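Local coordinates for protein L-lysine 6-oxidase (Marinomonas mediterranea, PDB 3WEU) that oxidises the epsilon-amino group of L-lysine through a cysteine tryptophylquinone cofactor, releasing ammonium and the hydrogen peroxide that makes it antibacterial, at residues D588-G592 with F644-T648; E254-T260 with R305-Y309; N380-V386 with L445-P449. All blocks are in the same frame, centred on the assembly; numbering follows the deposited sequence. Where two conformers were deposited one is given.

All three contacts are buried, and they lie progressively closer to the centre of the chain, from contact 1, its centre about 20 Å from that of the chain, to contact 3, its centre about 11 Å from it. Contact 2 touches both neighbours: Phe645 of contact 1 packs on Glu254 and Ile255, and Ser259 O comes 3.3 Å from Leu445 N of contact 3, a probable hydrogen bond. Contact 1 joins two short strands from separate sheets through one backbone bond and two waters. Contact 2 ties a loop to a helix end mainly with side chains gripping backbone. Contact 3, loop against a bulged strand end, includes the loop that is hydrogen-bonded to the tryptophylquinone.

Contact 1 of 3, residues D588-G592 with F644-T648; sequences DVLTG and FFTET
Val589 turns its CG2 methyl to the side of Glu647, lying 3.7 Å from Glu647 CG, and the two side chains cross at about a right angle. The valine methyl thus rests on the extended stem of an acid whose carboxylate is engaged by a salt bridge from OE1 to Arg614. Leu590 carries the centre of the contact. Its carbonyl receives Glu647 N in a nearly linear bond, N to O 2.8 Å and 173° at the hydrogen, and its own N gives a hydrogen bond to a water that donates in turn to Phe645 O. With CG anti to its carbonyl carbon (chi1 -58°), Leu590 brings CD1 to 3.6 Å from Phe645 O and obliquely against the Phe644 ring. Thr646 CG2 covers one face of that ring near its rim. Thr591 directs its side chain away from 644-648, and its OG1 is hydrogen-bonded to Pro605 O and Gln608 N. Gly592 passes close to Thr646: its CA is 3.5 Å from Thr646 OG1 and makes a CA-H...O contact of 3.5 Å with Glu647 O. Thr646 OG1 itself donates to Glu647 O from above the carbonyl plane. A second water accepts from Gly592 N and donates to Glu647 OE1, linking the Gly592 backbone to the carboxylate. Strand 588-590 pairs with 609-611 and strand 645-648 with 631-634; the two strands run at 87° to each other where they pass, so this is a nearly orthogonal crossing of two separate two-stranded antiparallel sheets, bridged by a single main-chain bond and two waters.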
ATOM      1  N   ASP A 588      -7.084 -25.391  14.699  1.00 13.16           N
ATOM      2  CA  ASP A 588      -8.388 -25.547  15.327  1.00 12.65           C
ATOM      3  C   ASP A 588      -8.140 -26.086  16.726  1.00 12.13           C
ATOM      4  O   ASP A 588      -7.679 -27.208  16.873  1.00 12.89           O
ATOM      5  CB  ASP A 588      -9.235 -26.488  14.518  1.00 13.31           C
ATOM      6  CG  ASP A 588      -9.222 -26.136  13.047  1.00 14.65           C
ATOM      7  OD1 ASP A 588      -8.396 -26.667  12.286  1.00 14.86           O
ATOM      8  OD2 ASP A 588     -10.001 -25.251  12.675  1.00 12.88           O
ATOM      9  N   VAL A 589      -8.386 -25.241  17.722  1.00 12.73           N
ATOM     10  CA  VAL A 589      -8.005 -25.511  19.120  1.00 12.52           C
ATOM     11  C   VAL A 589      -9.121 -25.179  20.068  1.00 13.74           C
ATOM     12  O   VAL A 589     -10.051 -24.414  19.712  1.00 13.52           O
ATOM     13  CB  VAL A 589      -6.747 -24.726  19.523  1.00 12.05           C
ATOM     14  CG1 VAL A 589      -5.552 -25.154  18.713  1.00 12.33           C
ATOM     15  CG2 VAL A 589      -6.958 -23.232  19.472  1.00 12.34           C
ATOM     16  N   LEU A 590      -9.043 -25.736  21.286  1.00 14.25           N
ATOM     17  CA  LEU A 590     -10.095 -25.549  22.303  1.00 12.64           C
ATOM     18  C   LEU A 590      -9.736 -24.409  23.216  1.00 13.40           C
ATOM     19  O   LEU A 590      -8.558 -24.290  23.657  1.00 11.83           O
ATOM     20  CB  LEU A 590     -10.267 -26.850  23.115  1.00 13.07           C
ATOM     21  CG  LEU A 590     -10.631 -28.120  22.338  1.00 13.36           C
ATOM     22  CD1 LEU A 590     -10.812 -29.255  23.351  1.00 15.44           C
ATOM     23  CD2 LEU A 590     -11.944 -27.859  21.608  1.00 14.13           C
ATOM     24  N   THR A 591     -10.712 -23.533  23.486  1.00 13.39           N
ATOM     25  CA  THR A 591     -10.521 -22.515  24.442  1.00 14.13           C
ATOM     26  C   THR A 591     -10.367 -23.130  25.808  1.00 13.85           C
ATOM     27  O   THR A 591     -11.042 -24.100  26.166  1.00 13.95           O
ATOM     28  CB  THR A 591     -11.702 -21.525  24.495  1.00 15.83           C
ATOM     29  OG1 THR A 591     -12.903 -22.308  24.612  1.00 15.73           O
ATOM     30  CG2 THR A 591     -11.751 -20.716  23.265  1.00 15.95           C
ATOM     31  N   GLY A 592      -9.529 -22.481  26.599  1.00 15.13           N
ATOM     32  CA  GLY A 592      -9.072 -22.995  27.894  1.00 16.60           C
ATOM     33  C   GLY A 592      -9.342 -22.181  29.187  1.00 18.56           C
ATOM     34  O   GLY A 592      -8.967 -22.622  30.272  1.00 16.08           O
ATOM     35  N   PHE A 644      -6.525 -33.779  27.745  1.00 13.10           N
ATOM     36  CA  PHE A 644      -7.471 -32.722  27.472  1.00 12.35           C
ATOM     37  C   PHE A 644      -6.668 -31.488  27.124  1.00 12.30           C
ATOM     38  O   PHE A 644      -6.164 -30.796  28.029  1.00 12.57           O
ATOM     39  CB  PHE A 644      -8.384 -32.491  28.722  1.00 13.35           C
ATOM     40  CG  PHE A 644      -9.334 -31.310  28.572  1.00 12.16           C
ATOM     41  CD1 PHE A 644     -10.096 -31.146  27.435  1.00 14.24           C
ATOM     42  CD2 PHE A 644      -9.518 -30.413  29.623  1.00 13.11           C
ATOM     43  CE1 PHE A 644     -11.003 -30.046  27.317  1.00 14.44           C
ATOM     44  CE2 PHE A 644     -10.415 -29.330  29.499  1.00 13.51           C
ATOM     45  CZ  PHE A 644     -11.129 -29.161  28.381  1.00 12.39           C
ATOM     46  N   PHE A 645      -6.451 -31.228  25.818  1.00 11.81           N
ATOM     47  CA  PHE A 645      -5.589 -30.147  25.418  1.00 11.31           C
ATOM     48  C   PHE A 645      -6.394 -28.897  25.116  1.00 11.92           C
ATOM     49  O   PHE A 645      -7.383 -28.925  24.341  1.00 12.63           O
ATOM     50  CB  PHE A 645      -4.854 -30.499  24.123  1.00 12.20           C
ATOM     51  CG  PHE A 645      -3.694 -31.421  24.271  1.00 12.93           C
ATOM     52  CD1 PHE A 645      -3.847 -32.784  24.343  1.00 13.01           C
ATOM     53  CD2 PHE A 645      -2.421 -30.901  24.355  1.00 13.84           C
ATOM     54  CE1 PHE A 645      -2.724 -33.621  24.467  1.00 14.27           C
ATOM     55  CE2 PHE A 645      -1.314 -31.716  24.454  1.00 13.06           C
ATOM     56  CZ  PHE A 645      -1.467 -33.074  24.472  1.00 14.77           C
ATOM     57  N   THR A 646      -5.998 -27.800  25.689  1.00 11.12           N
ATOM     58  CA  THR A 646      -6.569 -26.543  25.380  1.00 11.29           C
ATOM     59  C   THR A 646      -5.493 -25.484  25.234  1.00 11.46           C
ATOM     60  O   THR A 646      -4.312 -25.651  25.631  1.00 11.75           O
ATOM     61  CB  THR A 646      -7.523 -25.984  26.510  1.00 11.72           C
ATOM     62  OG1 THR A 646      -6.756 -25.577  27.630  1.00 13.34           O
ATOM     63  CG2 THR A 646      -8.514 -27.017  27.006  1.00 12.45           C
ATOM     64  N   GLU A 647      -5.922 -24.325  24.719  1.00 12.24           N
ATOM     65  CA  GLU A 647      -5.104 -23.116  24.784  1.00 12.18           C
ATOM     66  C   GLU A 647      -4.796 -22.823  26.251  1.00 13.49           C
ATOM     67  O   GLU A 647      -5.657 -22.981  27.135  1.00 13.58           O
ATOM     68  CB  GLU A 647      -5.905 -21.873  24.300  1.00 13.33           C
ATOM     69  CG  GLU A 647      -5.997 -21.798  22.788  1.00 13.96           C
ATOM     70  CD  GLU A 647      -6.531 -20.498  22.272  1.00 15.82           C
ATOM     71  OE1 GLU A 647      -7.359 -19.905  22.968  1.00 16.21           O
ATOM     72  OE2 GLU A 647      -6.083 -20.098  21.194  1.00 15.30           O
ATOM     73  N   THR A 648      -3.589 -22.348  26.492  1.00 14.20           N
ATOM     74  CA  THR A 648      -3.178 -21.766  27.784  1.00 14.49           C
ATOM     75  C   THR A 648      -2.302 -20.532  27.426  1.00 13.67           C
ATOM     76  O   THR A 648      -1.612 -20.536  26.369  1.00 13.06           O
ATOM     77  CB  THR A 648      -2.330 -22.782  28.628  1.00 15.37           C
ATOM     78  OG1 THR A 648      -1.132 -23.166  27.932  1.00 14.60           O
ATOM     79  CG2 THR A 648      -3.138 -24.081  28.955  1.00 17.20           C
TER
HETATM   80  O   HOH W   1      -6.886 -27.681  21.841  1.00 10.39           O
HETATM   81  O   HOH W   2      -8.204 -19.782  25.514  1.00 19.12           O

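Contact 2 of 3, residues E254-T260 with R305-Y309; sequences EIVNIST and RISQY. With EDO (1,2-ethanediol), chain M.
Arg305 NH1 donates to Ile258 O at 2.9 Å, and NH1 also forms a salt bridge with Asp263 of helix 261-272. The carbonyl oxygen lies in the guanidinium plane, whereas the nitrogen sits well above the carbonyl plane. Along the other edge, NE and NH2 hold the two hydroxyls of an ethanediol, probably from the crystallisation liquor, with NE to O2 2.8 Å and almost straight. A water that accepts from NH2 is also hydrogen-bonded to Thr260 OG1. In the conformer described, one of two, the Gln308 amide is hydrogen-bonded at both ends to the loop backbone: OE1 takes Val256 N at 3.0 Å, and NE2 gives a more bent bond, 140° at the hydrogen, to Glu254 O. Tyr309 OH receives Ile258 N at 3.0 Å in a nearly linear bond. Side chains of 305-309, around the end of helix 295-308, therefore grip the main chain of an irregular loop, which runs straight into helix 261-272 with Thr260 as its N-cap. Apolar contacts fill in between these bonds. Val256 CG1, anti to its backbone N (chi1 -180°), lies with Thr260 CG2 over one face of the guanidinium, 3.5 Å from Arg305 NE. Ile258 CD1 makes a CH-pi contact with the Tyr309 ring, 4.0 Å from the centroid, and touches Ile306 CG1 at 3.8 Å. Val256 O meets the ring at its edge, and Ile255 CG2 packs against Gln308 CB, the two side chains running in opposite directions.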
ATOM      1  N   GLU A 254       3.629 -31.133  23.624  1.00 14.95           N
ATOM      2  CA  GLU A 254       3.249 -32.520  23.864  1.00 13.15           C
ATOM      3  C   GLU A 254       2.707 -33.228  22.632  1.00 14.41           C
ATOM      4  O   GLU A 254       2.467 -34.433  22.696  1.00 14.29           O
ATOM      5  CB  GLU A 254       2.217 -32.578  24.943  1.00 13.32           C
ATOM      6  CG  GLU A 254       2.769 -32.108  26.263  1.00 14.11           C
ATOM      7  CD  GLU A 254       1.714 -31.677  27.288  1.00 14.22           C
ATOM      8  OE1 GLU A 254       1.721 -32.182  28.453  1.00 15.01           O
ATOM      9  OE2 GLU A 254       0.887 -30.784  26.963  1.00 14.26           O
ATOM     10  N   ILE A 255       2.445 -32.504  21.557  1.00 12.70           N
ATOM     11  CA  ILE A 255       1.878 -33.080  20.340  1.00 12.42           C
ATOM     12  C   ILE A 255       3.020 -33.289  19.343  1.00 14.10           C
ATOM     13  O   ILE A 255       3.771 -32.373  19.045  1.00 14.29           O
ATOM     14  CB  ILE A 255       0.805 -32.154  19.749  1.00 14.18           C
ATOM     15  CG1 ILE A 255      -0.271 -31.927  20.838  1.00 14.49           C
ATOM     16  CG2 ILE A 255       0.214 -32.751  18.480  1.00 13.27           C
ATOM     17  CD1 ILE A 255      -1.484 -31.183  20.487  1.00 18.48           C
ATOM     18  N   VAL A 256       3.176 -34.537  18.907  1.00 11.90           N
ATOM     19  CA  VAL A 256       4.306 -34.958  18.093  1.00 12.65           C
ATOM     20  C   VAL A 256       3.891 -35.103  16.619  1.00 12.89           C
ATOM     21  O   VAL A 256       2.813 -35.620  16.323  1.00 13.15           O
ATOM     22  CB  VAL A 256       4.753 -36.324  18.641  1.00 12.36           C
ATOM     23  CG1 VAL A 256       5.937 -36.894  17.882  1.00 12.63           C
ATOM     24  CG2 VAL A 256       5.103 -36.220  20.124  1.00 13.25           C
ATOM     25  N   ASN A 257       4.763 -34.667  15.727  1.00 12.67           N
ATOM     26  CA  ASN A 257       4.587 -34.818  14.294  1.00 13.22           C
ATOM     27  C   ASN A 257       4.646 -36.285  13.890  1.00 13.65           C
ATOM     28  O   ASN A 257       5.471 -37.052  14.369  1.00 12.12           O
ATOM     29  CB  ASN A 257       5.639 -33.985  13.546  1.00 13.79           C
ATOM     30  CG  ASN A 257       5.465 -32.481  13.796  1.00 14.17           C
ATOM     31  OD1 ASN A 257       4.636 -31.854  13.159  1.00 13.44           O
ATOM     32  ND2 ASN A 257       6.187 -31.926  14.769  1.00 13.28           N
ATOM     33  N   ILE A 258       3.730 -36.674  13.001  1.00 13.59           N
ATOM     34  CA  ILE A 258       3.723 -37.998  12.469  1.00 12.77           C
ATOM     35  C   ILE A 258       5.090 -38.440  11.945  1.00 13.16           C
ATOM     36  O   ILE A 258       5.555 -39.542  12.286  1.00 13.27           O
ATOM     37  CB  ILE A 258       2.625 -38.180  11.421  1.00 11.94           C
ATOM     38  CG1 ILE A 258       1.236 -38.201  12.095  1.00 12.35           C
ATOM     39  CG2 ILE A 258       2.843 -39.519  10.651  1.00 13.58           C
ATOM     40  CD1 ILE A 258       0.070 -37.915  11.127  1.00 13.13           C
ATOM     41  N   SER A 259       5.726 -37.587  11.152  1.00 12.00           N
ATOM     42  CA  SER A 259       7.132 -37.787  10.762  1.00 13.29           C
ATOM     43  C   SER A 259       7.937 -36.596  11.322  1.00 13.33           C
ATOM     44  O   SER A 259       7.745 -35.424  10.936  1.00 12.87           O
ATOM     45  CB  SER A 259       7.307 -37.939   9.243  1.00 13.82           C
ATOM     46  OG  SER A 259       6.439 -38.955   8.702  1.00 15.69           O
ATOM     47  N   THR A 260       8.755 -36.907  12.304  1.00 13.58           N
ATOM     48  CA  THR A 260       9.635 -35.944  12.968  1.00 13.20           C
ATOM     49  C   THR A 260      10.965 -35.846  12.244  1.00 14.31           C
ATOM     50  O   THR A 260      11.346 -36.721  11.428  1.00 12.21           O
ATOM     51  CB  THR A 260       9.951 -36.299  14.430  1.00 13.12           C
ATOM     52  OG1 THR A 260      10.883 -37.396  14.472  1.00 13.60           O
ATOM     53  CG2 THR A 260       8.700 -36.737  15.192  1.00 14.01           C
ATOM     54  N   ARG A 305       0.755 -40.716  17.357  1.00 13.11           N
ATOM     55  CA  ARG A 305       0.924 -39.350  16.825  1.00 12.65           C
ATOM     56  C   ARG A 305      -0.360 -38.957  16.095  1.00 12.14           C
ATOM     57  O   ARG A 305      -0.891 -37.887  16.335  1.00 12.59           O
ATOM     58  CB  ARG A 305       2.156 -39.308  15.941  1.00 12.23           C
ATOM     59  CG  ARG A 305       3.421 -39.423  16.726  1.00 12.38           C
ATOM     60  CD  ARG A 305       4.547 -39.882  15.861  1.00 13.38           C
ATOM     61  NE  ARG A 305       5.736 -40.129  16.651  1.00 13.04           N
ATOM     62  CZ  ARG A 305       6.942 -40.200  16.089  1.00 14.25           C
ATOM     63  NH1 ARG A 305       7.067 -40.037  14.770  1.00 13.97           N
ATOM     64  NH2 ARG A 305       8.036 -40.391  16.834  1.00 14.67           N
ATOM     65  N   ILE A 306      -0.869 -39.849  15.255  1.00 12.20           N
ATOM     66  CA  ILE A 306      -2.054 -39.612  14.477  1.00 11.91           C
ATOM     67  C   ILE A 306      -3.205 -39.222  15.445  1.00 13.54           C
ATOM     68  O   ILE A 306      -3.936 -38.243  15.209  1.00 13.67           O
ATOM     69  CB  ILE A 306      -2.480 -40.838  13.675  1.00 11.84           C
ATOM     70  CG1 ILE A 306      -1.513 -41.096  12.515  1.00 12.29           C
ATOM     71  CG2 ILE A 306      -3.821 -40.581  13.086  1.00 11.72           C
ATOM     72  CD1 ILE A 306      -1.677 -42.473  11.935  1.00 12.99           C
ATOM     73  N   SER A 307      -3.284 -39.925  16.564  1.00 14.38           N
ATOM     74  CA  SER A 307      -4.380 -39.730  17.551  1.00 13.85           C
ATOM     75  C   SER A 307      -4.381 -38.393  18.260  1.00 13.57           C
ATOM     76  O   SER A 307      -5.348 -38.086  18.892  1.00 17.21           O
ATOM     77  CB  SER A 307      -4.347 -40.811  18.638  1.00 13.34           C
ATOM     78  OG  SER A 307      -3.368 -40.561  19.613  1.00 14.47           O
ATOM     79  N   GLN A 308      -3.265 -37.645  18.209  0.50 12.83           N
ATOM     80  CA  GLN A 308      -3.123 -36.349  18.871  0.50 11.99           C
ATOM     81  C   GLN A 308      -3.533 -35.174  17.985  0.50 12.27           C
ATOM     82  O   GLN A 308      -3.838 -34.122  18.498  0.50 11.63           O
ATOM     83  CB  GLN A 308      -1.666 -36.104  19.307  0.50 11.23           C
ATOM     84  CG  GLN A 308      -1.113 -37.011  20.393  0.50  9.94           C
ATOM     85  CD  GLN A 308       0.325 -36.582  20.798  0.50  9.60           C
ATOM     86  OE1 GLN A 308       1.356 -36.653  19.984  0.50  6.45           O
ATOM     87  NE2 GLN A 308       0.423 -36.201  22.111  0.50  7.55           N
ATOM     88  N   TYR A 309      -3.507 -35.338  16.650  1.00 12.68           N
ATOM     89  CA  TYR A 309      -3.723 -34.199  15.740  1.00 12.08           C
ATOM     90  C   TYR A 309      -5.074 -33.504  15.973  1.00 12.47           C
ATOM     91  O   TYR A 309      -5.239 -32.302  15.727  1.00 11.41           O
ATOM     92  CB  TYR A 309      -3.572 -34.618  14.270  1.00 12.22           C
ATOM     93  CG  TYR A 309      -2.167 -34.617  13.758  1.00 12.06           C
ATOM     94  CD1 TYR A 309      -1.100 -35.028  14.538  1.00 13.86           C
ATOM     95  CD2 TYR A 309      -1.865 -34.184  12.460  1.00 13.03           C
ATOM     96  CE1 TYR A 309       0.166 -35.043  14.047  1.00 12.91           C
ATOM     97  CE2 TYR A 309      -0.582 -34.211  11.964  1.00 13.31           C
ATOM     98  CZ  TYR A 309       0.424 -34.642  12.756  1.00 14.72           C
ATOM     99  OH  TYR A 309       1.705 -34.654  12.251  1.00 14.57           O
TER
HETATM  100  C1  EDO M 811       7.039 -41.711  20.391  1.00 35.57           C
HETATM  101  O1  EDO M 811       8.165 -41.257  19.622  1.00 33.84           O
HETATM  102  C2  EDO M 811       6.189 -40.521  20.659  1.00 36.22           C
HETATM  103  O2  EDO M 811       5.489 -40.387  19.452  1.00 29.44           O
HETATM  104  O   HOH W   3      10.614 -39.928  15.682  1.00 13.14           O

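Contact 3 of 3, residues N380-V386 with L445-P449; sequences NSGSNSV and LPMCP
Ser383 and Pro446 bring the two backbones nearest, with CA atoms 4.8 Å apart. There the chain of 380-386 turns a corner, and Ser383 and Asn384 form a classic beta bulge opposite Glu400. Segment 445-449 is irregular, with cis peptides before Pro446 and Pro449. A direct hydrogen bond runs from Met447 N to Ser383 OG, 2.9 Å and 165° at the hydrogen. With OG anti to its carbonyl carbon (chi1 -69°), Ser383 directs the hydroxyl at this amide. A water donates to both Ser383 O and Met447 O, adding an indirect tie. The tryptophylquinone at position 581 lies against the same loop. Its NE1 is hydrogen-bonded to Pro446 O and its O7 to Cys448 N, so 445-449 lines the cofactor site and 380-386 packs against that loop. The Pro446 ring packs against backbone carbonyls, with CG 3.3 Å from Ser381 O and CB 3.5 Å from Gly382 O. The Asn380 amide crosses that ring at about a right angle, Asn380 ND2 to Pro446 CD 3.4 Å, while ND2 donates in plane to a lone pair of Ser381 O and is also hydrogen-bonded to Trp580 O, next to the cofactor. Cys448 SG stands 3.2 Å from Ser383 O and packs against Val386 CG2 at 4.1 Å. Beyond it, Asn384 OD1 accepts from Val386 N in an Asx turn, while Asn384 ND2 is hydrogen-bonded to Val398 O.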
ATOM      1  N   ASN A 380      -2.840 -34.781   4.942  1.00 12.97           N
ATOM      2  CA  ASN A 380      -2.069 -33.559   5.167  1.00 13.64           C
ATOM      3  C   ASN A 380      -1.478 -33.188   3.812  1.00 13.97           C
ATOM      4  O   ASN A 380      -1.390 -34.027   2.862  1.00 13.05           O
ATOM      5  CB  ASN A 380      -0.954 -33.806   6.164  1.00 15.65           C
ATOM      6  CG  ASN A 380      -0.412 -32.545   6.835  1.00 16.27           C
ATOM      7  OD1 ASN A 380      -0.904 -32.133   7.897  1.00 14.62           O
ATOM      8  ND2 ASN A 380       0.706 -31.979   6.267  1.00 14.50           N
ATOM      9  N   SER A 381      -1.128 -31.914   3.679  1.00 13.50           N
ATOM     10  CA  SER A 381      -0.352 -31.484   2.518  1.00 13.17           C
ATOM     11  C   SER A 381       0.967 -32.200   2.423  1.00 14.11           C
ATOM     12  O   SER A 381       1.573 -32.594   3.454  1.00 13.63           O
ATOM     13  CB  SER A 381      -0.058 -30.022   2.610  1.00 13.80           C
ATOM     14  OG  SER A 381       0.570 -29.593   1.439  1.00 13.13           O
ATOM     15  N   GLY A 382       1.401 -32.381   1.175  1.00 14.12           N
ATOM     16  CA  GLY A 382       2.739 -32.775   0.895  1.00 13.91           C
ATOM     17  C   GLY A 382       3.670 -31.584   0.718  1.00 13.82           C
ATOM     18  O   GLY A 382       3.312 -30.470   1.093  1.00 14.03           O
ATOM     19  N   SER A 383       4.879 -31.853   0.232  1.00 13.18           N
ATOM     20  CA  SER A 383       5.926 -30.862   0.183  1.00 13.99           C
ATOM     21  C   SER A 383       5.802 -29.894  -1.017  1.00 14.76           C
ATOM     22  O   SER A 383       6.592 -28.998  -1.125  1.00 16.73           O
ATOM     23  CB  SER A 383       7.308 -31.491   0.344  1.00 15.69           C
ATOM     24  OG  SER A 383       7.538 -32.003   1.665  1.00 17.43           O
ATOM     25  N   ASN A 384       4.865 -30.125  -1.938  1.00 15.41           N
ATOM     26  CA  ASN A 384       4.441 -29.073  -2.837  1.00 15.99           C
ATOM     27  C   ASN A 384       3.044 -29.141  -3.353  1.00 14.59           C
ATOM     28  O   ASN A 384       2.772 -29.689  -4.444  1.00 15.57           O
ATOM     29  CB  ASN A 384       5.405 -28.851  -4.020  1.00 15.16           C
ATOM     30  CG  ASN A 384       4.932 -27.732  -4.883  1.00 15.81           C
ATOM     31  OD1 ASN A 384       4.276 -26.828  -4.391  1.00 14.93           O
ATOM     32  ND2 ASN A 384       5.321 -27.726  -6.145  1.00 16.56           N
ATOM     33  N   SER A 385       2.144 -28.535  -2.589  1.00 14.01           N
ATOM     34  CA  SER A 385       0.768 -28.341  -2.947  1.00 13.41           C
ATOM     35  C   SER A 385       0.505 -26.892  -3.421  1.00 13.42           C
ATOM     36  O   SER A 385      -0.640 -26.499  -3.523  1.00 14.02           O
ATOM     37  CB  SER A 385      -0.108 -28.597  -1.717  1.00 12.72           C
ATOM     38  OG  SER A 385       0.397 -27.840  -0.583  1.00 12.59           O
ATOM     39  N   VAL A 386       1.559 -26.125  -3.610  1.00 14.98           N
ATOM     40  CA  VAL A 386       1.521 -24.681  -3.800  1.00 16.36           C
ATOM     41  C   VAL A 386       1.726 -24.263  -5.252  1.00 17.02           C
ATOM     42  O   VAL A 386       0.966 -23.421  -5.794  1.00 16.67           O
ATOM     43  CB  VAL A 386       2.620 -24.039  -2.918  1.00 19.03           C
ATOM     44  CG1 VAL A 386       2.631 -22.536  -3.093  1.00 23.92           C
ATOM     45  CG2 VAL A 386       2.278 -24.317  -1.430  1.00 19.22           C
ATOM     46  N   LEU A 445       8.146 -33.905   8.062  1.00 13.34           N
ATOM     47  CA  LEU A 445       7.435 -33.791   6.806  1.00 13.35           C
ATOM     48  C   LEU A 445       6.074 -33.173   7.089  1.00 14.67           C
ATOM     49  O   LEU A 445       5.557 -33.351   8.201  1.00 15.66           O
ATOM     50  CB  LEU A 445       7.178 -35.160   6.210  1.00 13.19           C
ATOM     51  CG  LEU A 445       8.376 -35.984   5.788  1.00 14.41           C
ATOM     52  CD1 LEU A 445       7.954 -37.386   5.491  1.00 16.45           C
ATOM     53  CD2 LEU A 445       8.926 -35.277   4.550  1.00 15.25           C
ATOM     54  N   PRO A 446       5.515 -32.402   6.140  1.00 13.53           N
ATOM     55  CA  PRO A 446       6.092 -31.975   4.896  1.00 13.43           C
ATOM     56  C   PRO A 446       7.117 -30.884   5.141  1.00 13.70           C
ATOM     57  O   PRO A 446       7.296 -30.441   6.270  1.00 13.09           O
ATOM     58  CB  PRO A 446       4.909 -31.388   4.107  1.00 13.40           C
ATOM     59  CG  PRO A 446       3.918 -30.967   5.158  1.00 13.11           C
ATOM     60  CD  PRO A 446       4.139 -31.883   6.335  1.00 12.86           C
ATOM     61  N   MET A 447       7.778 -30.474   4.074  1.00 14.12           N
ATOM     62  CA  MET A 447       8.780 -29.436   4.116  1.00 15.24           C
ATOM     63  C   MET A 447       8.585 -28.493   2.911  1.00 15.53           C
ATOM     64  O   MET A 447       9.136 -28.760   1.837  1.00 16.73           O
ATOM     65  CB  MET A 447      10.158 -30.118   4.113  1.00 15.50           C
ATOM     66  CG  MET A 447      10.666 -30.541   5.492  1.00 16.45           C
ATOM     67  SD  MET A 447      12.217 -31.348   5.341  1.00 15.80           S
ATOM     68  CE  MET A 447      12.762 -31.454   7.072  1.00 17.36           C
ATOM     69  N   CYS A 448       7.786 -27.455   3.103  1.00 14.52           N
ATOM     70  CA  CYS A 448       7.429 -26.492   2.104  1.00 15.35           C
ATOM     71  C   CYS A 448       7.339 -25.062   2.623  1.00 15.84           C
ATOM     72  O   CYS A 448       6.404 -24.349   2.311  1.00 14.58           O
ATOM     73  CB  CYS A 448       6.126 -26.926   1.380  1.00 16.62           C
ATOM     74  SG  CYS A 448       5.776 -26.045  -0.208  1.00 17.11           S
ATOM     75  N   PRO A 449       8.344 -24.622   3.370  1.00 15.03           N
ATOM     76  CA  PRO A 449       9.590 -25.286   3.616  1.00 15.58           C
ATOM     77  C   PRO A 449       9.644 -26.156   4.834  1.00 15.60           C
ATOM     78  O   PRO A 449      10.554 -26.947   4.992  1.00 15.49           O
ATOM     79  CB  PRO A 449      10.539 -24.098   3.856  1.00 16.46           C
ATOM     80  CG  PRO A 449       9.738 -23.023   4.414  1.00 16.07           C
ATOM     81  CD  PRO A 449       8.376 -23.205   3.800  1.00 17.13           C
TER
HETATM   82  O   HOH W   4       9.193 -27.875  -0.772  1.00 13.25           O